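Local coordinates for protein GTP pyrophosphokinase (Chlorobaculum tepidum, PDB 3IBW) that is the ACT domain, probably regulatory, of a GTP pyrophosphokinase, an enzyme that transfers pyrophosphate from ATP to GTP to make the alarmone pppGpp, at residues 25-31 against 62-66. The protein carries 1 engineered substitution. Residues are numbered along the deposited sequence; the frame is centred on the assembly and turned at random.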
# COMPACT_ATOMS: atom_id res chain seq x y z
N VAL A 25 6.06 4.94 2.94
CA VAL A 25 7.33 5.03 2.22
C VAL A 25 7.10 4.71 0.75
O VAL A 25 7.61 5.39 -0.15
CB VAL A 25 8.36 4.02 2.78
CG1 VAL A 25 9.58 3.94 1.87
CG2 VAL A 25 8.78 4.44 4.18
N ILE A 26 6.32 3.66 0.50
CA ILE A 26 6.01 3.24 -0.86
C ILE A 26 5.21 4.31 -1.61
O ILE A 26 5.49 4.60 -2.77
CB ILE A 26 5.20 1.92 -0.85
CG1 ILE A 26 6.08 0.77 -0.36
CG2 ILE A 26 4.64 1.63 -2.24
CD1 ILE A 26 5.32 -0.50 -0.07
N SER A 27 4.23 4.90 -0.94
CA SER A 27 3.41 5.93 -1.57
C SER A 27 4.25 7.14 -1.98
O SER A 27 4.00 7.75 -3.01
CB SER A 27 2.27 6.36 -0.62
OG SER A 27 2.75 7.09 0.50
N LYS A 28 5.26 7.46 -1.17
CA LYS A 28 6.13 8.60 -1.47
C LYS A 28 7.13 8.34 -2.60
O LYS A 28 7.78 9.26 -3.09
CB LYS A 28 6.81 9.09 -0.19
CG LYS A 28 5.83 9.80 0.75
CD LYS A 28 6.47 10.15 2.08
CE LYS A 28 5.41 10.59 3.08
NZ LYS A 28 5.85 10.44 4.50
N PHE A 29 7.25 7.08 -3.00
CA PHE A 29 8.13 6.72 -4.12
C PHE A 29 7.73 7.48 -5.39
O PHE A 29 6.54 7.72 -5.64
CB PHE A 29 7.99 5.24 -4.48
CG PHE A 29 8.73 4.31 -3.58
CD1 PHE A 29 9.73 4.79 -2.74
CD2 PHE A 29 8.47 2.94 -3.60
CE1 PHE A 29 10.44 3.93 -1.92
CE2 PHE A 29 9.18 2.07 -2.78
CZ PHE A 29 10.17 2.57 -1.94
N ASP A 30 8.72 7.83 -6.20
CA ASP A 30 8.48 8.50 -7.47
C ASP A 30 8.38 7.41 -8.56
O ASP A 30 9.24 7.33 -9.44
CB ASP A 30 9.64 9.46 -7.78
CG ASP A 30 9.51 10.13 -9.14
OD1 ASP A 30 8.42 10.64 -9.46
OD2 ASP A 30 10.52 10.14 -9.88
N THR A 31 7.35 6.57 -8.48
CA THR A 31 7.13 5.51 -9.48
C THR A 31 5.66 5.11 -9.64
O THR A 31 4.78 5.50 -8.86
CB THR A 31 7.94 4.20 -9.19
OG1 THR A 31 7.50 3.62 -7.96
CG2 THR A 31 9.43 4.48 -9.14
N LEU A 62 15.21 2.68 -4.34
CA LEU A 62 13.94 2.49 -3.66
C LEU A 62 14.08 1.34 -2.65
O LEU A 62 13.55 1.42 -1.54
CB LEU A 62 12.82 2.15 -4.67
CG LEU A 62 12.63 3.14 -5.83
CD1 LEU A 62 11.50 2.65 -6.74
CD2 LEU A 62 12.32 4.53 -5.29
N MSE A 63 14.80 0.28 -3.02
CA MSE A 63 14.99 -0.84 -2.11
C MSE A 63 15.85 -0.43 -0.92
O MSE A 63 15.60 -0.86 0.20
CB MSE A 63 15.61 -2.03 -2.85
CG MSE A 63 14.69 -2.60 -3.91
SE MSE A 63 15.31 -4.30 -4.56
CE MSE A 63 16.79 -3.70 -5.63
N ASP A 64 16.85 0.42 -1.16
CA ASP A 64 17.71 0.91 -0.08
C ASP A 64 16.91 1.75 0.92
O ASP A 64 17.13 1.65 2.13
CB ASP A 64 18.88 1.71 -0.65
CG ASP A 64 19.94 0.83 -1.29
OD1 ASP A 64 19.84 -0.41 -1.16
OD2 ASP A 64 20.88 1.36 -1.92
N LYS A 65 15.98 2.58 0.43
CA LYS A 65 15.12 3.39 1.29
C LYS A 65 14.29 2.49 2.21
O LYS A 65 14.13 2.77 3.40
CB LYS A 65 14.17 4.25 0.46
CG LYS A 65 14.76 5.57 -0.01
CD LYS A 65 13.66 6.63 -0.14
CE LYS A 65 13.18 7.11 1.23
NZ LYS A 65 13.76 8.44 1.61
N LEU A 66 13.73 1.43 1.65
CA LEU A 66 12.92 0.49 2.42
C LEU A 66 13.77 -0.30 3.42
O LEU A 66 13.33 -0.54 4.54
CB LEU A 66 12.22 -0.50 1.49
CG LEU A 66 11.07 0.07 0.65
CD1 LEU A 66 10.83 -0.80 -0.57
CD2 LEU A 66 9.82 0.17 1.50
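F29 slides its ring between the two helices of an ACT domain and meets L62 and L66, an apolar contact with no hydrogen bond across it. The CH-pi part comes from L62: its CD2 methyl lies over one face of the F29 ring, 4.0 Å from the centroid and 24° off the normal, displaced toward the CD1 rim, where CD2 and F29 CD1 are 3.6 Å apart. V25 O and I26 CA, from the last helical turn, lie over the rim of the opposite face, so the ring lies between that turn's backbone and a leucine methyl. With CG anti to the carbonyl carbon (chi1 -79°), the F29 side chain swings toward helix 56-67 although its CB does not point there. At the ring edge, L66 CD1 lies in plane, 3.7 Å from F29 CZ. L62 O comes to 3.6 Å from F29 CZ from above the plane, on the L62 methyl's side. Replacing F29 by an alanine would probably leave L62 CD2 and L66 CD1 without their main partner here and open a gap between the helices. Methyl-to-methyl contacts extend the interface both ways: V25 CG1 meets L66 CD2 at 3.8 Å, and T31 CG2 meets L62 CD1 tip to tip at 3.7 Å. Along the outer side, K65 CB passes the ring edge more loosely. Beneath, I26 and F29 rest on L49 and L62 on I51 of strand 44-53, while L66 reaches I10 of strand 4-13 and V75 of strand 72-78, joining helices 18-28 and 56-67 side by side on the antiparallel sheet of this ferredoxin-like βαββαβ fold.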